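Local coordinates for protein fervidolysin (Fervidobacterium pennivorans, PDB 1R6V) that degrades keratin into peptides as a calcium-binding, subtilisin-like serine protease made with a propeptide domain, letting the bacterium grow on native feathers, at residues G22-G27 with T73-Y78; E28-K33 with S95-L100; G37-S42 with G88-E93; K49-K54 with V65-N70; L57-I62 with V249-I254. The protein carries 1 engineered substitution. All blocks are in the same frame, centred on the assembly; numbering follows the deposited sequence.

Overall arrangement
Contacts 1, 3 and 4 lie within the propeptide domain, whose four-stranded antiparallel sheet (order 54-59, 64-68, 33-38, 89-93) carries helices 41-51 and 74-81 in the ferredoxin-like topology of subtilisin propeptides. Contact 3 pairs an outer strand with its neighbour, contact 4 starts the pairing near the other edge, and their centres are about 14 Å apart. Contact 4 is nested along the chain inside the loops closed by contacts 1, 2 and 3. Contact 2, its centre about 11 Å from that of contact 1, holds the segment leading from the last prodomain strand to the protease sheet. Contact 5 sets the prodomain sheet on helix 246-258 of the protease domain.

Contact 1. Residues G22-G27 with T73-Y78; sequences GELRDG and TVKQAY
Tyr78 reaches from helix 74-81 to the carbonyl of Gly22, donating its hydroxyl proton over 2.8 Å from OH to O. With CG anti to its own carbonyl carbon (chi1 -82°), the ring extends toward the loop; Gly22 O lies at its edge, in plane, and the hydroxyl approaches 16° off the carbonyl plane. A phenylalanine here would lack the hydroxyl and would probably leave Gly22 O without this donor. The apolar share rests on Leu24, which slides past Tyr78 in the opposite direction. Leu24 CD1 meets the ring obliquely, 3.5 Å from Tyr78 CE2, and lies 4.0 Å from Val74 CG1. Leu24 CD2 is 3.8 Å from Tyr78 CE2 and 4.2 Å from Lys75 CB. The arrangement lays the loop preceding strand 33-38 along the second helix of the ferredoxin-like prodomain. Capping bonds define the start of that helix: Thr73 and Gln76 form a capping box, in which Gln76 N donates to Thr73 OG1 at 3.0 Å and Thr73 N to Gln76 OE1 at 2.9 Å.

Contact 2. Residues E28-K33 with S95-L100; sequences EYTEGK and SYKREL
The backbones of Tyr29 and Tyr96 lie side by side in a single beta bridge, CA to CA 4.1 Å. Two backbone hydrogen bonds flank the pair. Lys97 N donates to Glu28 O over 3.0 Å, standing well above the carbonyl plane, whereas Thr30 N approaches Ser95 O nearly along the C=O axis at 2.9 Å. Three waters extend this pairing. One is shared by Thr30 OG1, Ser95 OG and Tyr96 O, and lies 2.6 Å from Tyr96 O. A second accepts from Ser95 N and donates to both Thr30 O and Lys33 O, and a third lies between Glu28 OE1 and Lys97 O. Ser95 OG is also bonded to Asp246 N of the catalytic domain.

Apolar packing is lighter: Tyr29 CB comes obliquely to the Tyr96 ring, 4.0 Å from CD2. Carbons also make van der Waals contacts with backbone oxygens. Glu28 O sits at the edge of the Tyr96 ring, and the Lys97 chain, bent at chi2 and chi4, lies alongside the other backbone and brings CE to 3.4 Å from Tyr29 O. The hydroxyl of Tyr96 turns to Glu23 O instead. Beyond the bridge, Arg98 forms a salt bridge with Asp246, and Glu99 pairs with Gly269, so strand 99-100 runs antiparallel to strand 263-269, consistent with the extended C-terminal arm by which subtilisin propeptides lie along the protease.

Contact 3. Residues G37-S42 with G88-E93; sequences GYNDRS and GIRYVE
Opposite Gly37 the partner strand places two residues, Arg90 and Tyr91, in a classic beta bulge within the antiparallel pairing of strands 33-38 and 89-93 of the prodomain sheet. Their two backbone nitrogens reach Gly37 O from the same face of its plane. From this bulge the Arg90 side chain doubles over the turn after strand 33-38. CB rests 3.4 Å from Gly37 O. CG and CD then pass across the Asn39 amide at about a right angle, CD lying 3.4 Å from Asn39 OD1. The bend at chi3 (-68°) brings the head back to Tyr38 O, which it grips side-on: NE at 3.0 Å and NH2 at 3.1 Å, both on one oxygen that lies in the guanidinium plane. NH2 also bonds Ile62 O, tying in the turn after strand 54-59. Just before strand 89-93, Gly88 O accepts from both Asn39 N and Asp40 N. Gly37 CA itself lies over the face of the Tyr91 ring in a CH-pi contact, 3.7 Å from its centroid.

Contact 4. Residues K49-K54 with V65-N70; sequences KAVNGK and VSIKLN
Lys54 and Lys68 form an antiparallel hydrogen-bonded pair that opens the pairing of strands 54-59 and 64-68, an edge hairpin of the ferredoxin-like prodomain sheet. Lys54 N donates to Lys68 O over 2.9 Å, in the carbonyl plane, and Lys68 N returns a bond to Lys54 O of 2.8 Å, tilted 24° from its plane. Lys54 O is also approached by Ile67 CA in a CA-H...O contact. Both lysine side chains leave the same face of the sheet, yet their NZ atoms end 7.0 Å apart, beyond direct contact.

Beside the pair, Gly53 CA lies 3.2 Å from Lys68 O, so close that a CB on this residue would clash with that oxygen and with Ile67 CG2. The approach is consistent with the way helix 41-51 ends. Asn52, with positive phi, is the C-prime residue of a Schellman motif: Gly53 N bonds back to Val48 O, and a weak bond runs from Asn52 N to Lys49 O. The chain thereby turns directly from helix into strand.

On the helix side the contact is apolar. Val51 and Leu69 both pack against Ala77 of helix 74-81, which probably helps to hold them together. With Val51 CG1 anti to the carbonyl carbon (chi1 -53°), CG2 is left between the backbone N and the carbonyl carbon, and meets Leu69 CD2 at 4.1 Å.

Contact 5. Residues L57-I62 with V249-I254; sequences LELPQI and VAAGII
Ile254 N bonds to Ala250 O over 2.8 Å, one turn of helix 246-258 of the protease domain, and so places on one side of the helix two residues that meet segment 57-62. The contact itself is apolar. Leu59 straddles the helix surface with its two branches: CD1 touches Ala250 CB at 3.9 Å and CD2 touches Ala251 CB at 3.6 Å. Leu57, two residues earlier on the same face of the strand, adds CD2 at 4.2 Å from Ala251 CB. Strand 54-59 crosses the helix at 42°, with the axes 9.4 Å apart, an approach probably permitted by the small side chains of Ala250 and Ala251. In this way the sheet of the ferredoxin-like propeptide is laid on surface helices of the protease, as in other subtilisin propeptide complexes. An alanine in place of Leu59 would remove both branches and would probably open a gap over Ala250 and Ala251. Past the strand, Ile62 continues the packing. Its chi1 of 60° with an extended chi2 brings CD1 to Ala250 CB, 4.0 Å away. CG2 of the same side chain crosses toward Ile254 CD1 at 4.1 Å. Ile254 also packs on Ala280 of helix 275-286, and Gln61 touches Tyr283 of that helix.

Contact 1. Residues G22-G27 with T73-Y78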
# COMPACT_ATOMS: atom_id res chain seq x y z
N GLY A 22 4.86 -7.72 -8.52
CA GLY A 22 3.61 -7.46 -7.82
C GLY A 22 2.59 -8.52 -8.18
O GLY A 22 2.48 -8.93 -9.34
N GLU A 23 1.81 -8.97 -7.19
CA GLU A 23 0.81 -10.00 -7.43
C GLU A 23 -0.22 -9.56 -8.45
O GLU A 23 -0.72 -8.44 -8.40
CB GLU A 23 0.11 -10.37 -6.12
CG GLU A 23 -0.98 -11.43 -6.31
CD GLU A 23 -1.63 -11.88 -5.01
OE1 GLU A 23 -2.54 -12.73 -5.07
OE2 GLU A 23 -1.23 -11.39 -3.94
N LEU A 24 -0.53 -10.47 -9.38
CA LEU A 24 -1.50 -10.22 -10.44
C LEU A 24 -2.82 -10.90 -10.10
O LEU A 24 -2.87 -12.12 -9.93
CB LEU A 24 -0.96 -10.75 -11.76
CG LEU A 24 -0.33 -9.75 -12.75
CD1 LEU A 24 0.49 -8.72 -12.04
CD2 LEU A 24 0.48 -10.51 -13.79
N ARG A 25 -3.88 -10.10 -10.01
CA ARG A 25 -5.22 -10.58 -9.69
C ARG A 25 -6.19 -10.09 -10.76
O ARG A 25 -6.29 -8.89 -11.00
CB ARG A 25 -5.64 -10.00 -8.34
CG ARG A 25 -6.90 -10.58 -7.76
CD ARG A 25 -6.59 -11.90 -7.10
NE ARG A 25 -7.26 -12.02 -5.81
CZ ARG A 25 -6.66 -12.41 -4.69
NH1 ARG A 25 -5.37 -12.72 -4.70
NH2 ARG A 25 -7.36 -12.50 -3.57
N ASP A 26 -6.92 -10.99 -11.41
CA ASP A 26 -7.86 -10.56 -12.45
C ASP A 26 -8.79 -9.45 -11.97
O ASP A 26 -9.32 -9.51 -10.86
CB ASP A 26 -8.69 -11.75 -12.95
CG ASP A 26 -7.85 -12.77 -13.68
OD1 ASP A 26 -7.15 -12.36 -14.64
OD2 ASP A 26 -7.89 -13.96 -13.30
N GLY A 27 -8.97 -8.45 -12.82
CA GLY A 27 -9.84 -7.33 -12.49
C GLY A 27 -9.33 -6.40 -11.41
O GLY A 27 -9.98 -5.41 -11.09
N THR A 73 0.53 -7.26 -22.53
CA THR A 73 -0.15 -7.24 -21.25
C THR A 73 0.89 -7.25 -20.14
O THR A 73 2.06 -7.53 -20.38
CB THR A 73 -1.04 -8.49 -21.04
OG1 THR A 73 -0.21 -9.65 -20.96
CG2 THR A 73 -2.01 -8.67 -22.20
N VAL A 74 0.46 -6.96 -18.92
CA VAL A 74 1.38 -6.96 -17.80
C VAL A 74 1.98 -8.35 -17.67
O VAL A 74 3.19 -8.50 -17.48
CB VAL A 74 0.64 -6.60 -16.49
CG1 VAL A 74 1.59 -6.75 -15.30
CG2 VAL A 74 0.10 -5.17 -16.57
N LYS A 75 1.15 -9.38 -17.79
CA LYS A 75 1.63 -10.75 -17.67
C LYS A 75 2.72 -11.04 -18.70
O LYS A 75 3.75 -11.64 -18.39
CB LYS A 75 0.47 -11.74 -17.83
CG LYS A 75 0.79 -13.16 -17.40
CD LYS A 75 -0.44 -14.05 -17.56
CE LYS A 75 -0.11 -15.51 -17.35
NZ LYS A 75 0.41 -15.76 -15.98
N GLN A 76 2.50 -10.59 -19.93
CA GLN A 76 3.50 -10.79 -20.96
C GLN A 76 4.78 -10.02 -20.65
O GLN A 76 5.89 -10.48 -20.94
CB GLN A 76 2.94 -10.35 -22.32
CG GLN A 76 1.77 -11.20 -22.79
CD GLN A 76 1.21 -10.70 -24.11
OE1 GLN A 76 1.11 -9.50 -24.34
NE2 GLN A 76 0.82 -11.63 -24.98
N ALA A 77 4.64 -8.83 -20.05
CA ALA A 77 5.82 -8.04 -19.69
C ALA A 77 6.60 -8.80 -18.61
O ALA A 77 7.83 -8.83 -18.61
CB ALA A 77 5.40 -6.64 -19.17
N TYR A 78 5.88 -9.39 -17.66
CA TYR A 78 6.55 -10.17 -16.63
C TYR A 78 7.34 -11.31 -17.30
O TYR A 78 8.47 -11.59 -16.92
CB TYR A 78 5.53 -10.79 -15.68
CG TYR A 78 5.00 -9.90 -14.58
CD1 TYR A 78 5.09 -8.50 -14.66
CD2 TYR A 78 4.39 -10.46 -13.46
CE1 TYR A 78 4.58 -7.69 -13.63
CE2 TYR A 78 3.88 -9.66 -12.43
CZ TYR A 78 3.98 -8.28 -12.52
OH TYR A 78 3.49 -7.49 -11.47

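Contact 2. Residues E28-K33 with S95-L100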
# COMPACT_ATOMS: atom_id res chain seq x y z
N GLU A 28 -8.16 -6.70 -10.85
CA GLU A 28 -7.62 -5.85 -9.79
C GLU A 28 -6.52 -4.90 -10.22
O GLU A 28 -5.94 -4.22 -9.37
CB GLU A 28 -7.13 -6.70 -8.62
CG GLU A 28 -8.22 -7.24 -7.72
CD GLU A 28 -9.08 -6.14 -7.10
OE1 GLU A 28 -8.62 -4.98 -6.99
OE2 GLU A 28 -10.23 -6.45 -6.71
N TYR A 29 -6.20 -4.85 -11.51
CA TYR A 29 -5.14 -3.95 -11.95
C TYR A 29 -5.34 -3.40 -13.35
O TYR A 29 -6.05 -3.98 -14.18
CB TYR A 29 -3.77 -4.64 -11.80
CG TYR A 29 -3.55 -5.85 -12.69
CD1 TYR A 29 -3.01 -5.71 -13.96
CD2 TYR A 29 -3.90 -7.13 -12.25
CE1 TYR A 29 -2.81 -6.82 -14.79
CE2 TYR A 29 -3.70 -8.25 -13.07
CZ TYR A 29 -3.16 -8.08 -14.35
OH TYR A 29 -2.97 -9.16 -15.19
N THR A 30 -4.72 -2.25 -13.60
CA THR A 30 -4.80 -1.60 -14.90
C THR A 30 -3.88 -2.30 -15.88
O THR A 30 -2.71 -2.53 -15.59
CB THR A 30 -4.40 -0.13 -14.79
OG1 THR A 30 -5.29 0.52 -13.87
CG2 THR A 30 -4.48 0.56 -16.16
N GLU A 31 -4.40 -2.64 -17.05
CA GLU A 31 -3.60 -3.33 -18.05
C GLU A 31 -2.69 -2.38 -18.84
O GLU A 31 -2.91 -1.16 -18.86
CB GLU A 31 -4.54 -4.07 -19.01
CG GLU A 31 -3.83 -5.00 -19.98
CD GLU A 31 -3.07 -6.10 -19.26
OE1 GLU A 31 -3.69 -7.13 -18.89
OE2 GLU A 31 -1.86 -5.93 -19.08
N GLY A 32 -1.66 -2.96 -19.45
CA GLY A 32 -0.74 -2.22 -20.30
C GLY A 32 0.31 -1.29 -19.72
O GLY A 32 0.87 -0.49 -20.46
N LYS A 33 0.59 -1.40 -18.43
CA LYS A 33 1.58 -0.53 -17.81
C LYS A 33 2.21 -1.21 -16.61
O LYS A 33 1.54 -1.97 -15.90
CB LYS A 33 0.92 0.77 -17.34
CG LYS A 33 1.83 1.67 -16.51
CD LYS A 33 1.07 2.82 -15.87
CE LYS A 33 0.75 3.92 -16.87
NZ LYS A 33 0.21 5.12 -16.16
N SER A 95 -0.23 -1.00 -11.79
CA SER A 95 -0.89 0.06 -11.04
C SER A 95 -2.19 -0.67 -10.71
O SER A 95 -2.84 -1.23 -11.61
CB SER A 95 -1.19 1.27 -11.91
OG SER A 95 -2.11 2.15 -11.27
N TYR A 96 -2.58 -0.69 -9.45
CA TYR A 96 -3.79 -1.39 -9.08
C TYR A 96 -5.06 -0.56 -9.18
O TYR A 96 -5.02 0.67 -9.22
CB TYR A 96 -3.64 -1.95 -7.67
CG TYR A 96 -2.59 -3.03 -7.58
CD1 TYR A 96 -1.28 -2.73 -7.21
CD2 TYR A 96 -2.89 -4.36 -7.90
CE1 TYR A 96 -0.29 -3.72 -7.14
CE2 TYR A 96 -1.90 -5.36 -7.84
CZ TYR A 96 -0.61 -5.02 -7.46
OH TYR A 96 0.37 -5.98 -7.40
N LYS A 97 -6.21 -1.24 -9.23
CA LYS A 97 -7.48 -0.55 -9.31
C LYS A 97 -7.80 0.12 -7.97
O LYS A 97 -7.59 -0.48 -6.91
CB LYS A 97 -8.60 -1.54 -9.65
CG LYS A 97 -8.47 -2.23 -11.01
CD LYS A 97 -8.71 -1.26 -12.16
CE LYS A 97 -8.68 -1.98 -13.50
NZ LYS A 97 -9.63 -3.12 -13.53
N ARG A 98 -8.29 1.35 -8.02
CA ARG A 98 -8.69 2.07 -6.79
C ARG A 98 -10.00 2.77 -7.06
O ARG A 98 -10.30 3.12 -8.19
CB ARG A 98 -7.69 3.16 -6.40
CG ARG A 98 -6.25 2.73 -6.35
CD ARG A 98 -5.89 1.87 -5.15
NE ARG A 98 -4.50 1.45 -5.26
CZ ARG A 98 -3.94 0.47 -4.57
NH1 ARG A 98 -4.65 -0.21 -3.67
NH2 ARG A 98 -2.68 0.13 -4.82
N GLU A 99 -10.76 3.01 -6.01
CA GLU A 99 -12.02 3.71 -6.16
C GLU A 99 -12.13 4.73 -5.07
O GLU A 99 -11.58 4.57 -3.98
CB GLU A 99 -13.19 2.73 -6.06
CG GLU A 99 -13.11 1.60 -7.06
CD GLU A 99 -14.28 0.64 -6.99
OE1 GLU A 99 -14.51 0.04 -5.92
OE2 GLU A 99 -14.98 0.49 -8.02
N LEU A 100 -12.86 5.80 -5.36
CA LEU A 100 -13.10 6.84 -4.39
C LEU A 100 -14.13 6.27 -3.42
O LEU A 100 -15.05 5.57 -3.82
CB LEU A 100 -13.67 8.06 -5.10
CG LEU A 100 -13.72 9.40 -4.38
CD1 LEU A 100 -12.33 9.96 -4.27
CD2 LEU A 100 -14.61 10.37 -5.17
O HOH W 1 -6.67 -3.07 -6.26
O HOH W 2 -0.71 -1.27 -14.54
O HOH W 3 -4.67 1.79 -11.57

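Contact 3. Residues G37-S42 with G88-E93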
# COMPACT_ATOMS: atom_id res chain seq x y z
N GLY A 37 10.32 -0.10 -9.54
CA GLY A 37 11.05 0.49 -8.44
C GLY A 37 12.46 0.02 -8.67
O GLY A 37 12.71 -1.18 -8.78
N TYR A 38 13.40 0.95 -8.74
CA TYR A 38 14.78 0.59 -9.02
C TYR A 38 15.73 1.12 -7.98
O TYR A 38 15.37 1.92 -7.12
CB TYR A 38 15.16 1.18 -10.38
CG TYR A 38 15.10 2.71 -10.43
CD1 TYR A 38 16.19 3.48 -10.02
CD2 TYR A 38 13.96 3.38 -10.88
CE1 TYR A 38 16.14 4.89 -10.06
CE2 TYR A 38 13.90 4.79 -10.91
CZ TYR A 38 15.00 5.54 -10.50
OH TYR A 38 14.96 6.92 -10.53
N ASN A 39 16.97 0.65 -8.07
CA ASN A 39 18.02 1.18 -7.23
C ASN A 39 18.91 1.85 -8.27
O ASN A 39 19.25 3.01 -8.13
CB ASN A 39 18.77 0.09 -6.48
CG ASN A 39 18.01 -0.39 -5.25
OD1 ASN A 39 17.41 0.41 -4.53
ND2 ASN A 39 18.04 -1.69 -5.01
N ASP A 40 19.21 1.12 -9.35
CA ASP A 40 20.06 1.62 -10.44
C ASP A 40 19.20 1.99 -11.65
O ASP A 40 18.73 1.12 -12.38
CB ASP A 40 21.07 0.53 -10.80
CG ASP A 40 21.93 0.87 -12.00
OD1 ASP A 40 21.76 1.94 -12.61
OD2 ASP A 40 22.79 0.03 -12.34
N ARG A 41 18.99 3.29 -11.86
CA ARG A 41 18.16 3.76 -12.97
C ARG A 41 18.57 3.18 -14.33
O ARG A 41 17.73 2.97 -15.20
CB ARG A 41 18.19 5.30 -13.03
CG ARG A 41 17.45 5.93 -14.23
CD ARG A 41 15.96 5.54 -14.29
NE ARG A 41 15.26 6.09 -15.46
CZ ARG A 41 15.26 5.55 -16.68
NH1 ARG A 41 15.93 4.42 -16.92
NH2 ARG A 41 14.58 6.12 -17.66
N SER A 42 19.86 2.90 -14.52
CA SER A 42 20.30 2.36 -15.80
C SER A 42 19.73 0.96 -16.08
O SER A 42 19.47 0.60 -17.24
CB SER A 42 21.83 2.33 -15.88
OG SER A 42 22.38 1.35 -15.03
N GLY A 88 19.94 -4.42 -10.13
CA GLY A 88 19.61 -3.18 -9.45
C GLY A 88 18.16 -2.76 -9.54
O GLY A 88 17.87 -1.57 -9.61
N ILE A 89 17.25 -3.73 -9.55
CA ILE A 89 15.82 -3.45 -9.63
C ILE A 89 15.18 -3.88 -8.30
O ILE A 89 15.47 -4.97 -7.81
CB ILE A 89 15.15 -4.23 -10.79
CG1 ILE A 89 15.63 -3.70 -12.15
CG2 ILE A 89 13.63 -4.11 -10.72
CD1 ILE A 89 15.45 -2.22 -12.38
N ARG A 90 14.34 -3.03 -7.71
CA ARG A 90 13.69 -3.41 -6.46
C ARG A 90 12.41 -4.21 -6.69
O ARG A 90 12.17 -5.23 -6.03
CB ARG A 90 13.38 -2.16 -5.61
CG ARG A 90 14.57 -1.64 -4.80
CD ARG A 90 14.19 -0.42 -3.96
NE ARG A 90 13.90 0.70 -4.84
CZ ARG A 90 12.77 1.40 -4.85
NH1 ARG A 90 11.78 1.12 -4.01
NH2 ARG A 90 12.63 2.37 -5.74
N TYR A 91 11.57 -3.77 -7.63
CA TYR A 91 10.34 -4.49 -7.90
C TYR A 91 9.72 -4.03 -9.20
O TYR A 91 10.10 -3.00 -9.75
CB TYR A 91 9.31 -4.28 -6.77
CG TYR A 91 8.89 -2.84 -6.61
CD1 TYR A 91 7.97 -2.25 -7.49
CD2 TYR A 91 9.46 -2.04 -5.62
CE1 TYR A 91 7.65 -0.89 -7.39
CE2 TYR A 91 9.14 -0.67 -5.51
CZ TYR A 91 8.24 -0.11 -6.39
OH TYR A 91 7.92 1.23 -6.29
N VAL A 92 8.77 -4.83 -9.69
CA VAL A 92 8.03 -4.51 -10.90
C VAL A 92 6.60 -4.86 -10.54
O VAL A 92 6.33 -5.99 -10.18
CB VAL A 92 8.44 -5.39 -12.10
CG1 VAL A 92 7.62 -4.98 -13.33
CG2 VAL A 92 9.93 -5.22 -12.38
N GLU A 93 5.68 -3.90 -10.64
CA GLU A 93 4.29 -4.19 -10.28
C GLU A 93 3.34 -3.41 -11.18
O GLU A 93 3.74 -2.47 -11.84
CB GLU A 93 4.06 -3.77 -8.82
CG GLU A 93 4.22 -2.26 -8.62
CD GLU A 93 4.11 -1.83 -7.17
OE1 GLU A 93 4.25 -0.62 -6.92
OE2 GLU A 93 3.89 -2.69 -6.28

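Contact 4. Residues K49-K54 with V65-N70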
# COMPACT_ATOMS: atom_id res chain seq x y z
N LYS A 49 13.86 -2.00 -22.97
CA LYS A 49 14.19 -2.69 -24.20
C LYS A 49 13.54 -4.07 -24.29
O LYS A 49 13.04 -4.46 -25.34
CB LYS A 49 15.70 -2.82 -24.34
CG LYS A 49 16.39 -1.48 -24.37
CD LYS A 49 17.88 -1.63 -24.46
CE LYS A 49 18.58 -0.29 -24.31
NZ LYS A 49 20.06 -0.49 -24.27
N ALA A 50 13.52 -4.80 -23.18
CA ALA A 50 12.93 -6.14 -23.18
C ALA A 50 11.44 -6.12 -23.52
O ALA A 50 10.94 -7.03 -24.19
CB ALA A 50 13.15 -6.82 -21.83
N VAL A 51 10.72 -5.10 -23.08
CA VAL A 51 9.30 -5.04 -23.39
C VAL A 51 9.03 -4.02 -24.49
O VAL A 51 7.90 -3.85 -24.94
CB VAL A 51 8.47 -4.68 -22.11
CG1 VAL A 51 8.83 -5.63 -20.98
CG2 VAL A 51 8.71 -3.24 -21.70
N ASN A 52 10.10 -3.37 -24.94
CA ASN A 52 10.01 -2.33 -25.96
C ASN A 52 8.90 -1.37 -25.57
O ASN A 52 7.99 -1.08 -26.35
CB ASN A 52 9.72 -2.93 -27.34
CG ASN A 52 9.82 -1.89 -28.44
OD1 ASN A 52 10.62 -0.96 -28.34
ND2 ASN A 52 9.03 -2.05 -29.49
N GLY A 53 8.99 -0.87 -24.34
CA GLY A 53 7.98 0.04 -23.86
C GLY A 53 8.40 1.49 -23.91
O GLY A 53 9.44 1.82 -24.48
N LYS A 54 7.58 2.34 -23.33
CA LYS A 54 7.88 3.76 -23.30
C LYS A 54 7.72 4.28 -21.89
O LYS A 54 6.70 4.06 -21.25
CB LYS A 54 6.95 4.54 -24.22
CG LYS A 54 7.23 6.03 -24.18
CD LYS A 54 6.28 6.82 -25.04
CE LYS A 54 4.85 6.67 -24.58
NZ LYS A 54 3.98 7.67 -25.29
N VAL A 65 9.90 4.35 -12.05
CA VAL A 65 9.71 4.72 -13.45
C VAL A 65 8.47 3.94 -13.86
O VAL A 65 8.37 2.74 -13.56
CB VAL A 65 10.86 4.23 -14.36
CG1 VAL A 65 10.48 4.49 -15.82
CG2 VAL A 65 12.16 4.94 -14.02
N SER A 66 7.51 4.59 -14.52
CA SER A 66 6.32 3.89 -14.98
C SER A 66 6.55 3.67 -16.48
O SER A 66 6.98 4.59 -17.18
CB SER A 66 5.06 4.74 -14.75
OG SER A 66 5.12 5.93 -15.51
N ILE A 67 6.28 2.46 -16.95
CA ILE A 67 6.50 2.09 -18.35
C ILE A 67 5.24 1.63 -19.04
O ILE A 67 4.59 0.69 -18.60
CB ILE A 67 7.53 0.94 -18.45
CG1 ILE A 67 8.83 1.35 -17.75
CG2 ILE A 67 7.76 0.55 -19.92
CD1 ILE A 67 9.87 0.23 -17.68
N LYS A 68 4.88 2.29 -20.14
CA LYS A 68 3.71 1.90 -20.91
C LYS A 68 4.18 0.73 -21.80
O LYS A 68 5.25 0.79 -22.40
CB LYS A 68 3.25 3.07 -21.77
CG LYS A 68 1.79 3.01 -22.12
CD LYS A 68 1.42 4.13 -23.07
CE LYS A 68 -0.08 4.25 -23.13
NZ LYS A 68 -0.72 2.91 -23.23
N LEU A 69 3.37 -0.32 -21.88
CA LEU A 69 3.73 -1.53 -22.63
C LEU A 69 3.53 -1.60 -24.15
O LEU A 69 4.06 -2.51 -24.81
CB LEU A 69 3.03 -2.74 -22.00
CG LEU A 69 3.35 -2.94 -20.52
CD1 LEU A 69 2.60 -4.15 -19.98
CD2 LEU A 69 4.85 -3.13 -20.35
N ASN A 70 2.75 -0.70 -24.72
CA ASN A 70 2.54 -0.71 -26.17
C ASN A 70 2.24 -2.09 -26.78
O ASN A 70 3.14 -2.74 -27.32
CB ASN A 70 3.76 -0.13 -26.90
CG ASN A 70 4.24 1.18 -26.32
OD1 ASN A 70 3.46 1.97 -25.76
ND2 ASN A 70 5.54 1.43 -26.45

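Contact 5. Residues L57-I62 with V249-I254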
# COMPACT_ATOMS: atom_id res chain seq x y z
N LEU A 57 6.54 8.23 -16.96
CA LEU A 57 6.68 8.98 -15.72
C LEU A 57 7.95 8.56 -15.02
O LEU A 57 8.26 7.37 -14.94
CB LEU A 57 5.49 8.70 -14.78
CG LEU A 57 5.46 9.44 -13.44
CD1 LEU A 57 5.31 10.94 -13.64
CD2 LEU A 57 4.28 8.91 -12.64
N GLU A 58 8.70 9.55 -14.55
CA GLU A 58 9.91 9.31 -13.80
C GLU A 58 9.71 10.00 -12.46
O GLU A 58 9.37 11.18 -12.41
CB GLU A 58 11.12 9.92 -14.50
CG GLU A 58 11.44 9.28 -15.82
CD GLU A 58 12.84 8.67 -15.87
OE1 GLU A 58 13.42 8.65 -16.97
OE2 GLU A 58 13.36 8.21 -14.83
N LEU A 59 9.92 9.25 -11.38
CA LEU A 59 9.76 9.78 -10.03
C LEU A 59 11.03 9.46 -9.26
O LEU A 59 11.05 8.56 -8.43
CB LEU A 59 8.57 9.11 -9.34
CG LEU A 59 7.22 9.52 -9.93
CD1 LEU A 59 6.13 8.70 -9.28
CD2 LEU A 59 7.00 11.03 -9.70
N PRO A 60 12.11 10.20 -9.52
CA PRO A 60 13.36 9.93 -8.82
C PRO A 60 13.33 10.01 -7.30
O PRO A 60 14.12 9.32 -6.65
CB PRO A 60 14.35 10.90 -9.49
CG PRO A 60 13.50 12.02 -9.97
CD PRO A 60 12.23 11.35 -10.44
N GLN A 61 12.42 10.81 -6.75
CA GLN A 61 12.31 10.95 -5.29
C GLN A 61 12.05 9.62 -4.59
O GLN A 61 12.45 9.44 -3.44
CB GLN A 61 11.23 11.96 -4.91
CG GLN A 61 10.21 12.20 -5.97
CD GLN A 61 10.66 13.22 -7.00
OE1 GLN A 61 10.81 14.41 -6.72
NE2 GLN A 61 10.85 12.75 -8.20
N ILE A 62 11.38 8.68 -5.28
CA ILE A 62 11.14 7.35 -4.72
C ILE A 62 11.65 6.25 -5.68
O ILE A 62 11.25 5.09 -5.60
CB ILE A 62 9.64 7.07 -4.37
CG1 ILE A 62 8.77 7.19 -5.62
CG2 ILE A 62 9.18 8.02 -3.26
CD1 ILE A 62 7.30 6.76 -5.38
N VAL A 249 -0.62 9.00 -8.74
CA VAL A 249 -0.94 9.40 -7.36
C VAL A 249 0.39 9.60 -6.61
O VAL A 249 0.55 10.59 -5.88
CB VAL A 249 -1.79 8.32 -6.64
CG1 VAL A 249 -1.89 8.68 -5.14
CG2 VAL A 249 -3.20 8.28 -7.25
N ALA A 250 1.33 8.68 -6.77
CA ALA A 250 2.63 8.83 -6.13
C ALA A 250 3.26 10.17 -6.55
O ALA A 250 3.82 10.90 -5.73
CB ALA A 250 3.56 7.64 -6.49
N ALA A 251 3.18 10.49 -7.84
CA ALA A 251 3.72 11.77 -8.33
C ALA A 251 3.03 12.93 -7.63
O ALA A 251 3.69 13.90 -7.26
CB ALA A 251 3.51 11.90 -9.84
N GLY A 252 1.71 12.85 -7.47
CA GLY A 252 0.98 13.92 -6.80
C GLY A 252 1.33 14.05 -5.32
O GLY A 252 1.41 15.16 -4.78
N ILE A 253 1.55 12.91 -4.66
CA ILE A 253 1.90 12.91 -3.23
C ILE A 253 3.30 13.48 -3.06
O ILE A 253 3.56 14.27 -2.15
CB ILE A 253 1.85 11.49 -2.64
CG1 ILE A 253 0.38 11.09 -2.44
CG2 ILE A 253 2.62 11.40 -1.31
CD1 ILE A 253 0.19 9.61 -2.10
N ILE A 254 4.19 13.09 -3.96
CA ILE A 254 5.56 13.62 -3.91
C ILE A 254 5.55 15.14 -4.17
O ILE A 254 6.23 15.91 -3.48
CB ILE A 254 6.48 12.92 -4.95
CG1 ILE A 254 7.04 11.59 -4.40
CG2 ILE A 254 7.70 13.81 -5.23
CD1 ILE A 254 6.03 10.60 -3.85